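Local structure of methionine gamma-lyase (Trichomonas vaginalis, 1PFF) at residues E14-A18 against I165-K169; V63-F67 against H79-N83; A124-L128 against L196-K201; N264-V268 against D322-A326. The protein belongs to the Cys/Met metabolism family of PLP-dependent enzymes, which have the aspartate aminotransferase-like (type I) fold. All blocks are in the same frame, centred on the assembly; numbering follows the deposited sequence.

Overall arrangement
Interactions 1 and 2 reach the same seven-stranded sheet, at its two outermost strands, 15-19 and 64-68. Their centres lie about 25 Å apart. Interaction 1 is buried and held by apolar contacts. Interaction 2 lies at the surface and relies on a salt bridge, waters and weak bonds. Interaction 3 is also buried. It seats I127 in a hole on the long helix 183-216, which follows helix 162-177 of interaction 1. Interaction 4 is partly buried and belongs to the region of the second, five-stranded sheet. There one aspartate holds loop backbone. Its centre is about 43 Å from that of interaction 1, on the opposite side of the chain's centre. The segments of interactions 1 and 3 alternate in sequence.

Interaction 1: residues E14-A18 against I165-K169. With EDO (1,2-ethanediol), chain M.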
loop_
_atom_site.group_PDB
_atom_site.type_symbol
_atom_site.label_atom_id
_atom_site.label_comp_id
_atom_site.label_asym_id
_atom_site.label_seq_id
_atom_site.Cartn_x
_atom_site.Cartn_y
_atom_site.Cartn_z
ATOM N N GLU A 14 -27.529 9.196 7.073
ATOM C CA GLU A 14 -26.991 9.552 8.387
ATOM C C GLU A 14 -25.624 8.913 8.609
ATOM O O GLU A 14 -24.732 9.512 9.212
ATOM C CB GLU A 14 -27.934 9.085 9.501
ATOM C CG GLU A 14 -29.288 9.766 9.495
ATOM C CD GLU A 14 -30.163 9.385 10.677
ATOM O OE1 GLU A 14 -29.667 8.787 11.675
ATOM O OE2 GLU A 14 -31.367 9.708 10.605
ATOM N N ALA A 15 -25.461 7.688 8.121
ATOM C CA ALA A 15 -24.243 6.921 8.390
ATOM C C ALA A 15 -23.953 5.898 7.294
ATOM O O ALA A 15 -24.822 5.553 6.484
ATOM C CB ALA A 15 -24.340 6.224 9.771
ATOM N N CYS A 16 -22.722 5.407 7.281
ATOM C CA CYS A 16 -22.333 4.394 6.322
ATOM C C CYS A 16 -21.346 3.419 6.956
ATOM O O CYS A 16 -20.580 3.789 7.850
ATOM C CB CYS A 16 -21.749 5.063 5.079
ATOM S SG CYS A 16 -20.820 3.987 3.986
ATOM N N ALA A 17 -21.418 2.165 6.516
ATOM C CA ALA A 17 -20.501 1.111 6.936
ATOM C C ALA A 17 -19.844 0.541 5.687
ATOM O O ALA A 17 -20.531 0.081 4.777
ATOM C CB ALA A 17 -21.252 0.012 7.690
ATOM N N ALA A 18 -18.516 0.606 5.639
ATOM C CA ALA A 18 -17.744 -0.005 4.567
ATOM C C ALA A 18 -17.496 -1.486 4.867
ATOM O O ALA A 18 -17.326 -1.864 6.030
ATOM C CB ALA A 18 -16.426 0.738 4.372
ATOM N N ILE A 165 -27.040 1.438 10.990
ATOM C CA ILE A 165 -25.609 1.245 10.724
ATOM C C ILE A 165 -24.832 0.787 11.956
ATOM O O ILE A 165 -23.884 0.013 11.836
ATOM C CB ILE A 165 -24.967 2.514 10.112
ATOM C CG1 ILE A 165 -25.525 2.784 8.702
ATOM C CG2 ILE A 165 -23.426 2.383 10.100
ATOM C CD1 ILE A 165 -25.463 1.563 7.761
ATOM N N ALA A 166 -25.224 1.270 13.135
ATOM C CA ALA A 166 -24.654 0.773 14.390
ATOM C C ALA A 166 -24.752 -0.755 14.489
ATOM O O ALA A 166 -23.783 -1.404 14.841
ATOM C CB ALA A 166 -25.319 1.431 15.595
ATOM N N LYS A 167 -25.918 -1.311 14.165
ATOM C CA LYS A 167 -26.147 -2.766 14.195
ATOM C C LYS A 167 -25.442 -3.499 13.055
ATOM O O LYS A 167 -24.904 -4.593 13.243
ATOM C CB LYS A 167 -27.647 -3.071 14.156
ATOM C CG LYS A 167 -28.378 -2.721 15.440
ATOM C CD LYS A 167 -29.797 -3.278 15.428
ATOM C CE LYS A 167 -30.473 -3.076 16.780
ATOM N NZ LYS A 167 -31.962 -3.041 16.651
ATOM N N VAL A 168 -25.447 -2.892 11.868
ATOM C CA VAL A 168 -24.731 -3.444 10.716
ATOM C C VAL A 168 -23.248 -3.628 11.071
ATOM O O VAL A 168 -22.677 -4.677 10.788
ATOM C CB VAL A 168 -24.903 -2.567 9.438
ATOM C CG1 VAL A 168 -23.950 -3.021 8.305
ATOM C CG2 VAL A 168 -26.353 -2.580 8.965
ATOM N N LYS A 169 -22.652 -2.629 11.726
ATOM C CA LYS A 169 -21.239 -2.686 12.102
ATOM C C LYS A 169 -20.978 -3.686 13.222
ATOM O O LYS A 169 -20.114 -4.566 13.097
ATOM C CB LYS A 169 -20.737 -1.301 12.535
ATOM C CG LYS A 169 -20.537 -0.327 11.385
ATOM C CD LYS A 169 -19.962 1.000 11.854
ATOM C CE LYS A 169 -19.533 1.834 10.654
ATOM N NZ LYS A 169 -18.889 3.111 11.070
HETATM C C1 EDO M . -35.846 -4.259 17.464
HETATM O O1 EDO M . -34.750 -4.576 18.311
HETATM C C2 EDO M . -35.341 -3.693 16.140
HETATM O O2 EDO M . -34.505 -4.644 15.493
#
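A15 and A17 meet I165, V168 and K169 where a helix packs on the edge of the large-domain sheet of a type I PLP fold. Strand 15-18 and helix 165-169 run nearly parallel, with 14° between their axes and a closest approach of 8.2 Å. The small alanine side chains are consistent with this spacing. No hydrogen bond crosses the contact. A15 CB lies against I165 CB at 3.8 Å. I165 CG1 stands anti to the carbonyl carbon (chi1 -67°), which puts CG2 anti to the backbone N. CG2 comes near A17 CB and the carbonyl of C16, while CG1 comes 3.6 Å from A15 O. V168 CG1 adds a looser touch on A17 CB.

K169 reaches across the strand with its chain extended. Its CB does not reach the strand. CG is the first atom to do so, 3.8 Å from A17 CB. CD carries the chain on past the methyl. CE then comes 3.6 Å from C16 O and near A17 CB. The ammonium tip goes to helix 2-11, where it forms a salt bridge with E4. The strand itself is bonded to strand 156-160 through A15 and A17. C16 turns to the other side, onto L157 and I7. E4 also ties the two segments together: its OE1 pairs with K169 NZ, and its OE2 accepts from A18 N.

Interaction 2: residues V63-F67 against H79-N83; sequences VEVDF and HLKPN. With EDO (1,2-ethanediol), chain O; EDO (1,2-ethanediol), chain C.
E64 and K81 form the tight part of this contact. K81 NZ makes a salt bridge with E64 OE1 at 2.9 Å. It comes from above the carboxylate plane, 47° out of it. The lysine chain bends at chi3, and the two side chains cross at about a right angle. N83 ND2 points at the same oxygen with a straight but weak bond, 3.2 Å long. The N83 amide is turned 89° from the carboxylate plane. E64 OE1 thus takes two donors, the lysine firmly and the amide weakly. N83 ND2 has a stronger partner in G37 O, which holds the amide in place.

The D66 side is looser and wet. Its carboxylate and the H79 ring do not bond directly. The nearest pair is D66 CG and H79 ND1, at 4.2 Å, with the two planes 57° apart. One water donates to D66 OD2 and to H79 O. A second water donates to D66 OD2 and accepts from K81 NZ. K81 NZ lies 4.6 Å from D66 OD2, beyond a salt bridge. H39 NE2 also bonds D66 OD2. Two ethanediol molecules, probably from the crystallisation liquor, occupy this surface. One donates to E64 OE2, and O2 of the other accepts from V65 N at 3.0 Å.

E64 and D66 pair by backbone with strand 39-43. The chain leaves edge strand 64-68, passes helix 75-78 and enters strand 84-90. Strand 39-43 lies between these two parallel strands, so the link is a beta-alpha-beta crossover with a short helix, a basic unit of the large domain in type I PLP folds.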
loop_
_atom_site.group_PDB
_atom_site.type_symbol
_atom_site.label_atom_id
_atom_site.label_comp_id
_atom_site.label_asym_id
_atom_site.label_seq_id
_atom_site.Cartn_x
_atom_site.Cartn_y
_atom_site.Cartn_z
ATOM N N VAL A 63 -35.551 -18.942 7.112
ATOM C CA VAL A 63 -36.141 -17.722 6.558
ATOM C C VAL A 63 -36.965 -18.113 5.332
ATOM O O VAL A 63 -36.487 -18.840 4.465
ATOM C CB VAL A 63 -35.060 -16.685 6.146
ATOM C CG1 VAL A 63 -35.695 -15.441 5.504
ATOM C CG2 VAL A 63 -34.193 -16.277 7.346
ATOM N N GLU A 64 -38.207 -17.646 5.271
ATOM C CA GLU A 64 -39.037 -17.845 4.089
ATOM C C GLU A 64 -38.699 -16.746 3.099
ATOM O O GLU A 64 -38.546 -15.585 3.491
ATOM C CB GLU A 64 -40.527 -17.811 4.458
ATOM C CG GLU A 64 -40.837 -18.623 5.710
ATOM C CD GLU A 64 -42.285 -18.541 6.159
ATOM O OE1 GLU A 64 -42.981 -17.555 5.831
ATOM O OE2 GLU A 64 -42.717 -19.475 6.860
ATOM N N VAL A 65 -38.556 -17.111 1.827
ATOM C CA VAL A 65 -38.179 -16.148 0.791
ATOM C C VAL A 65 -39.131 -16.307 -0.394
ATOM O O VAL A 65 -39.361 -17.417 -0.872
ATOM C CB VAL A 65 -36.711 -16.370 0.311
ATOM C CG1 VAL A 65 -36.330 -15.383 -0.812
ATOM C CG2 VAL A 65 -35.743 -16.269 1.477
ATOM N N ASP A 66 -39.694 -15.201 -0.849
ATOM C CA ASP A 66 -40.396 -15.193 -2.123
ATOM C C ASP A 66 -39.571 -14.407 -3.132
ATOM O O ASP A 66 -39.124 -13.304 -2.824
ATOM C CB ASP A 66 -41.758 -14.530 -1.961
ATOM C CG ASP A 66 -42.780 -15.449 -1.320
ATOM O OD1 ASP A 66 -43.051 -16.530 -1.882
ATOM O OD2 ASP A 66 -43.362 -15.173 -0.262
ATOM N N PHE A 67 -39.360 -14.967 -4.323
ATOM C CA PHE A 67 -38.809 -14.190 -5.444
ATOM C C PHE A 67 -39.951 -13.765 -6.357
ATOM O O PHE A 67 -40.697 -14.609 -6.864
ATOM C CB PHE A 67 -37.788 -14.995 -6.258
ATOM C CG PHE A 67 -36.574 -15.400 -5.484
ATOM C CD1 PHE A 67 -36.483 -16.683 -4.938
ATOM C CD2 PHE A 67 -35.519 -14.505 -5.292
ATOM C CE1 PHE A 67 -35.349 -17.073 -4.214
ATOM C CE2 PHE A 67 -34.375 -14.889 -4.567
ATOM C CZ PHE A 67 -34.297 -16.180 -4.035
ATOM N N HIS A 79 -47.514 -9.656 -1.599
ATOM C CA HIS A 79 -46.729 -10.735 -0.997
ATOM C C HIS A 79 -46.380 -10.531 0.475
ATOM O O HIS A 79 -45.634 -11.321 1.046
ATOM C CB HIS A 79 -45.462 -11.004 -1.822
ATOM C CG HIS A 79 -45.734 -11.738 -3.096
ATOM N ND1 HIS A 79 -45.683 -13.114 -3.187
ATOM C CD2 HIS A 79 -46.086 -11.289 -4.325
ATOM C CE1 HIS A 79 -45.978 -13.479 -4.422
ATOM N NE2 HIS A 79 -46.227 -12.392 -5.132
ATOM N N LEU A 80 -46.929 -9.481 1.080
ATOM C CA LEU A 80 -46.667 -9.167 2.483
ATOM C C LEU A 80 -47.307 -10.214 3.381
ATOM O O LEU A 80 -48.438 -10.635 3.135
ATOM C CB LEU A 80 -47.189 -7.767 2.838
ATOM C CG LEU A 80 -46.504 -6.563 2.180
ATOM C CD1 LEU A 80 -47.251 -5.279 2.500
ATOM C CD2 LEU A 80 -45.006 -6.432 2.549
ATOM N N LYS A 81 -46.564 -10.644 4.399
ATOM C CA LYS A 81 -47.021 -11.626 5.385
ATOM C C LYS A 81 -46.792 -11.051 6.780
ATOM O O LYS A 81 -46.045 -10.088 6.916
ATOM C CB LYS A 81 -46.239 -12.940 5.224
ATOM C CG LYS A 81 -46.513 -13.668 3.914
ATOM C CD LYS A 81 -46.320 -15.176 4.063
ATOM C CE LYS A 81 -44.941 -15.605 3.620
ATOM N NZ LYS A 81 -44.801 -17.093 3.634
ATOM N N PRO A 82 -47.421 -11.614 7.815
ATOM C CA PRO A 82 -47.221 -11.117 9.184
ATOM C C PRO A 82 -45.748 -11.086 9.584
ATOM O O PRO A 82 -45.341 -10.224 10.368
ATOM C CB PRO A 82 -47.982 -12.140 10.039
ATOM C CG PRO A 82 -49.079 -12.627 9.113
ATOM C CD PRO A 82 -48.374 -12.739 7.777
ATOM N N ASN A 83 -44.965 -12.010 9.035
ATOM C CA ASN A 83 -43.555 -12.121 9.375
ATOM C C ASN A 83 -42.575 -11.478 8.371
ATOM O O ASN A 83 -41.365 -11.700 8.458
ATOM C CB ASN A 83 -43.206 -13.587 9.640
ATOM C CG ASN A 83 -43.427 -14.485 8.424
ATOM O OD1 ASN A 83 -44.333 -14.259 7.610
ATOM N ND2 ASN A 83 -42.607 -15.527 8.312
HETATM C C1 EDO O . -41.088 -20.837 0.660
HETATM O O1 EDO O . -41.753 -19.616 0.353
HETATM C C2 EDO O . -40.045 -20.618 1.760
HETATM O O2 EDO O . -38.867 -20.062 1.207
HETATM C C1 EDO C . -43.551 -19.064 11.724
HETATM O O1 EDO C . -42.933 -17.907 11.173
HETATM C C2 EDO C . -44.140 -19.936 10.618
HETATM O O2 EDO C . -44.531 -19.131 9.513
HETATM O O HOH W 1 -45.778 -13.929 0.191
HETATM O O HOH W 2 -43.389 -17.561 1.300
#

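Interaction 3: residues A124-L128 against L196-K201; sequences ASPIL and LDMRVK
The carboxylate of D197 is the flat group that I127 meets here. I127 CG2 lies over one face of it, toward the rim, 4.0 Å from D197 OD2. K201 NZ meets the same OD2 on its syn side, 22° out of the carboxylate plane, in a salt bridge of 2.8 Å one helical turn along. OD1 is taken by R202 of the third subunit, also in a salt bridge. Both oxygens therefore have a charged partner, which should fix the rotation of the group.

I127 is a knob in a hole made by L196, D197, V200 and K201. Its CG1 touches L196 CG at 3.6 Å, and the two side chains slide past each other in opposite directions. CG2, anti to the backbone N, crosses the K201 chain at about a right angle and meets its CE at 3.6 Å. CB rests on V200 CG1. L128 and V200 reach tip to tip, with L128 CG 3.6 Å from V200 CG1. S125 OG lies 3.5 Å from V200 CG2. It also accepts from I127 N at 3.1 Å in an ST turn, so the serine next to V200 also holds the backbone of the knob residue.

The short turn 125-128 follows strand 116-120 and is pressed onto the long helix 183-216. L10 of helix 2-11 touches P126, I127 and L196. M243 lies against L128 and K201, and N315 of the third subunit packs on D197 and K201.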
loop_
_atom_site.group_PDB
_atom_site.type_symbol
_atom_site.label_atom_id
_atom_site.label_comp_id
_atom_site.label_asym_id
_atom_site.label_seq_id
_atom_site.Cartn_x
_atom_site.Cartn_y
_atom_site.Cartn_z
ATOM N N ALA A 124 -26.533 2.253 -10.778
ATOM C CA ALA A 124 -26.868 3.681 -10.864
ATOM C C ALA A 124 -25.794 4.561 -10.201
ATOM O O ALA A 124 -25.385 5.588 -10.774
ATOM C CB ALA A 124 -28.255 3.959 -10.247
ATOM N N SER A 125 -25.350 4.157 -9.002
ATOM C CA SER A 125 -24.382 4.914 -8.181
ATOM C C SER A 125 -25.065 6.114 -7.505
ATOM O O SER A 125 -26.125 6.552 -7.963
ATOM C CB SER A 125 -23.179 5.385 -9.020
ATOM O OG SER A 125 -23.377 6.718 -9.457
ATOM N N PRO A 126 -24.462 6.654 -6.439
ATOM C CA PRO A 126 -25.026 7.811 -5.721
ATOM C C PRO A 126 -25.096 9.055 -6.612
ATOM O O PRO A 126 -25.856 9.970 -6.302
ATOM C CB PRO A 126 -24.023 8.046 -4.584
ATOM C CG PRO A 126 -23.291 6.732 -4.446
ATOM C CD PRO A 126 -23.172 6.229 -5.855
ATOM N N ILE A 127 -24.335 9.067 -7.707
ATOM C CA ILE A 127 -24.379 10.163 -8.686
ATOM C C ILE A 127 -25.725 10.243 -9.427
ATOM O O ILE A 127 -26.195 11.337 -9.735
ATOM C CB ILE A 127 -23.186 10.067 -9.704
ATOM C CG1 ILE A 127 -21.831 10.016 -8.988
ATOM C CG2 ILE A 127 -23.202 11.233 -10.720
ATOM C CD1 ILE A 127 -21.586 11.169 -7.976
ATOM N N LEU A 128 -26.361 9.098 -9.681
ATOM C CA LEU A 128 -27.544 9.077 -10.543
ATOM C C LEU A 128 -28.868 8.853 -9.821
ATOM O O LEU A 128 -29.897 9.375 -10.245
ATOM C CB LEU A 128 -27.371 8.040 -11.648
ATOM C CG LEU A 128 -26.158 8.215 -12.570
ATOM C CD1 LEU A 128 -26.216 7.188 -13.709
ATOM C CD2 LEU A 128 -26.010 9.644 -13.097
ATOM N N LEU A 196 -15.530 10.216 -9.148
ATOM C CA LEU A 196 -16.763 9.445 -9.306
ATOM C C LEU A 196 -17.805 10.165 -10.180
ATOM O O LEU A 196 -18.354 9.576 -11.112
ATOM C CB LEU A 196 -17.325 9.087 -7.927
ATOM C CG LEU A 196 -18.744 8.513 -7.830
ATOM C CD1 LEU A 196 -18.837 7.116 -8.381
ATOM C CD2 LEU A 196 -19.213 8.571 -6.380
ATOM N N ASP A 197 -18.049 11.441 -9.895
ATOM C CA ASP A 197 -18.988 12.241 -10.681
ATOM C C ASP A 197 -18.635 12.218 -12.170
ATOM O O ASP A 197 -19.486 11.941 -13.024
ATOM C CB ASP A 197 -19.003 13.679 -10.144
ATOM C CG ASP A 197 -20.012 14.568 -10.854
ATOM O OD1 ASP A 197 -19.641 15.215 -11.854
ATOM O OD2 ASP A 197 -21.181 14.710 -10.457
ATOM N N MET A 198 -17.362 12.485 -12.459
ATOM C CA MET A 198 -16.836 12.489 -13.819
ATOM C C MET A 198 -17.018 11.139 -14.525
ATOM O O MET A 198 -17.518 11.080 -15.645
ATOM C CB MET A 198 -15.352 12.888 -13.768
ATOM C CG MET A 198 -14.596 12.845 -15.080
ATOM S SD MET A 198 -12.814 12.828 -14.684
ATOM C CE MET A 198 -12.519 11.112 -14.448
ATOM N N ARG A 199 -16.609 10.060 -13.868
ATOM C CA ARG A 199 -16.623 8.731 -14.486
ATOM C C ARG A 199 -18.044 8.213 -14.725
ATOM O O ARG A 199 -18.330 7.609 -15.767
ATOM C CB ARG A 199 -15.824 7.745 -13.622
ATOM C CG ARG A 199 -14.290 7.836 -13.833
ATOM C CD ARG A 199 -13.444 6.898 -12.955
ATOM N NE ARG A 199 -13.574 7.190 -11.522
ATOM C CZ ARG A 199 -14.395 6.539 -10.695
ATOM N NH1 ARG A 199 -15.170 5.560 -11.161
ATOM N NH2 ARG A 199 -14.442 6.867 -9.411
ATOM N N VAL A 200 -18.931 8.441 -13.760
ATOM C CA VAL A 200 -20.309 7.977 -13.885
ATOM C C VAL A 200 -21.050 8.725 -14.991
ATOM O O VAL A 200 -21.734 8.106 -15.820
ATOM C CB VAL A 200 -21.061 8.062 -12.550
ATOM C CG1 VAL A 200 -22.593 7.981 -12.758
ATOM C CG2 VAL A 200 -20.609 6.933 -11.645
ATOM N N LYS A 201 -20.881 10.043 -15.024
ATOM C CA LYS A 201 -21.587 10.872 -15.993
ATOM C C LYS A 201 -21.077 10.704 -17.421
ATOM O O LYS A 201 -21.875 10.576 -18.355
ATOM C CB LYS A 201 -21.571 12.343 -15.546
ATOM C CG LYS A 201 -22.339 12.555 -14.228
ATOM C CD LYS A 201 -22.494 14.029 -13.871
ATOM C CE LYS A 201 -23.558 14.192 -12.791
ATOM N NZ LYS A 201 -23.367 15.436 -12.018
#

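Interaction 4: residues N264-V268 against D322-A326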
loop_
_atom_site.group_PDB
_atom_site.type_symbol
_atom_site.label_atom_id
_atom_site.label_comp_id
_atom_site.label_asym_id
_atom_site.label_seq_id
_atom_site.Cartn_x
_atom_site.Cartn_y
_atom_site.Cartn_z
ATOM N N ASN A 264 -14.570 -10.112 -32.145
ATOM C CA ASN A 264 -14.163 -8.933 -32.905
ATOM C C ASN A 264 -14.235 -7.595 -32.163
ATOM O O ASN A 264 -14.163 -6.532 -32.782
ATOM C CB ASN A 264 -14.941 -8.866 -34.212
ATOM C CG ASN A 264 -14.387 -9.808 -35.242
ATOM O OD1 ASN A 264 -13.436 -9.474 -35.949
ATOM N ND2 ASN A 264 -14.948 -11.009 -35.312
ATOM N N CYS A 265 -14.374 -7.657 -30.842
ATOM C CA CYS A 265 -14.259 -6.469 -30.008
ATOM C C CYS A 265 -12.798 -6.275 -29.617
ATOM O O CYS A 265 -12.134 -7.204 -29.155
ATOM C CB CYS A 265 -15.151 -6.585 -28.776
ATOM S SG CYS A 265 -16.913 -6.626 -29.180
ATOM N N HIS A 266 -12.308 -5.059 -29.816
ATOM C CA HIS A 266 -10.909 -4.739 -29.581
ATOM C C HIS A 266 -10.790 -3.703 -28.460
ATOM O O HIS A 266 -10.235 -4.002 -27.396
ATOM C CB HIS A 266 -10.245 -4.276 -30.888
ATOM C CG HIS A 266 -10.427 -5.234 -32.033
ATOM N ND1 HIS A 266 -9.479 -6.173 -32.381
ATOM C CD2 HIS A 266 -11.452 -5.401 -32.903
ATOM C CE1 HIS A 266 -9.908 -6.876 -33.415
ATOM N NE2 HIS A 266 -11.104 -6.427 -33.752
ATOM N N VAL A 267 -11.340 -2.510 -28.690
ATOM C CA VAL A 267 -11.329 -1.416 -27.711
ATOM C C VAL A 267 -12.200 -1.776 -26.506
ATOM O O VAL A 267 -11.832 -1.535 -25.349
ATOM C CB VAL A 267 -11.805 -0.093 -28.361
ATOM C CG1 VAL A 267 -12.040 0.996 -27.319
ATOM C CG2 VAL A 267 -10.803 0.366 -29.401
ATOM N N VAL A 268 -13.360 -2.356 -26.794
ATOM C CA VAL A 268 -14.193 -2.970 -25.770
ATOM C C VAL A 268 -13.627 -4.377 -25.477
ATOM O O VAL A 268 -13.556 -5.220 -26.370
ATOM C CB VAL A 268 -15.659 -3.046 -26.251
ATOM C CG1 VAL A 268 -16.553 -3.611 -25.172
ATOM C CG2 VAL A 268 -16.151 -1.665 -26.688
ATOM N N ASP A 322 -15.633 0.317 -32.876
ATOM C CA ASP A 322 -15.303 -1.063 -32.511
ATOM C C ASP A 322 -16.505 -1.993 -32.675
ATOM O O ASP A 322 -16.407 -3.055 -33.302
ATOM C CB ASP A 322 -14.810 -1.092 -31.061
ATOM C CG ASP A 322 -14.179 -2.418 -30.661
ATOM O OD1 ASP A 322 -13.744 -3.188 -31.534
ATOM O OD2 ASP A 322 -14.062 -2.765 -29.467
ATOM N N LEU A 323 -17.639 -1.582 -32.112
ATOM C CA LEU A 323 -18.837 -2.408 -32.134
ATOM C C LEU A 323 -19.409 -2.543 -33.542
ATOM O O LEU A 323 -19.866 -3.620 -33.923
ATOM C CB LEU A 323 -19.891 -1.852 -31.173
ATOM C CG LEU A 323 -19.551 -1.926 -29.681
ATOM C CD1 LEU A 323 -20.535 -1.083 -28.888
ATOM C CD2 LEU A 323 -19.542 -3.367 -29.157
ATOM N N LYS A 324 -19.370 -1.453 -34.305
ATOM C CA LYS A 324 -19.891 -1.437 -35.668
ATOM C C LYS A 324 -19.167 -2.453 -36.551
ATOM O O LYS A 324 -19.805 -3.206 -37.282
ATOM C CB LYS A 324 -19.784 -0.033 -36.272
ATOM C CG LYS A 324 -20.556 0.145 -37.568
ATOM C CD LYS A 324 -20.066 1.353 -38.348
ATOM C CE LYS A 324 -21.028 1.725 -39.470
ATOM N NZ LYS A 324 -22.256 0.864 -39.505
ATOM N N GLN A 325 -17.838 -2.470 -36.462
ATOM C CA GLN A 325 -17.011 -3.421 -37.194
ATOM C C GLN A 325 -17.355 -4.871 -36.825
ATOM O O GLN A 325 -17.488 -5.732 -37.709
ATOM C CB GLN A 325 -15.526 -3.118 -36.949
ATOM C CG GLN A 325 -14.557 -4.072 -37.644
ATOM C CD GLN A 325 -14.292 -5.345 -36.836
ATOM O OE1 GLN A 325 -14.232 -5.307 -35.605
ATOM N NE2 GLN A 325 -14.132 -6.461 -37.526
ATOM N N ALA A 326 -17.507 -5.127 -35.527
ATOM C CA ALA A 326 -17.837 -6.460 -35.018
ATOM C C ALA A 326 -19.234 -6.923 -35.445
ATOM O O ALA A 326 -19.409 -8.044 -35.941
ATOM C CB ALA A 326 -17.707 -6.486 -33.495
#
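D322 CG stands anti to the backbone N (chi1 -168°), which sends the carboxylate from the helix into the loop 264-268. H266 CG takes the other setting, anti to its carbonyl carbon, and brings the ring edge to the same carboxylate. H266 N donates to both oxygens, at 2.9 Å to D322 OD1 and 2.9 Å to D322 OD2. Each uses its syn lone pair. V268 N meets D322 OD2 nearly end-on, at 2.8 Å and 167°. OD2 thus accepts from two backbone donors. These bonds satisfy a buried carboxylate and would be expected to stabilise its negative charge. V268 CB lies beside D322 OD2 at 3.6 Å. H266 CD2 lies 3.5 Å from D322 OD1, with the ring and carboxylate planes 50° apart.

Apolar contacts add to these bonds. A326 CB packs 3.7 Å from N264 CB. C265 SG lies 4.2 Å from L323 CD2. C265, V268 and L323 all touch I281 of strand 280-282. The aspartate of helix 316-328 so holds the loop before strand 269-270 by its backbone. Helices packed on a small sheet in this way belong to the C-terminal domain of type I PLP folds.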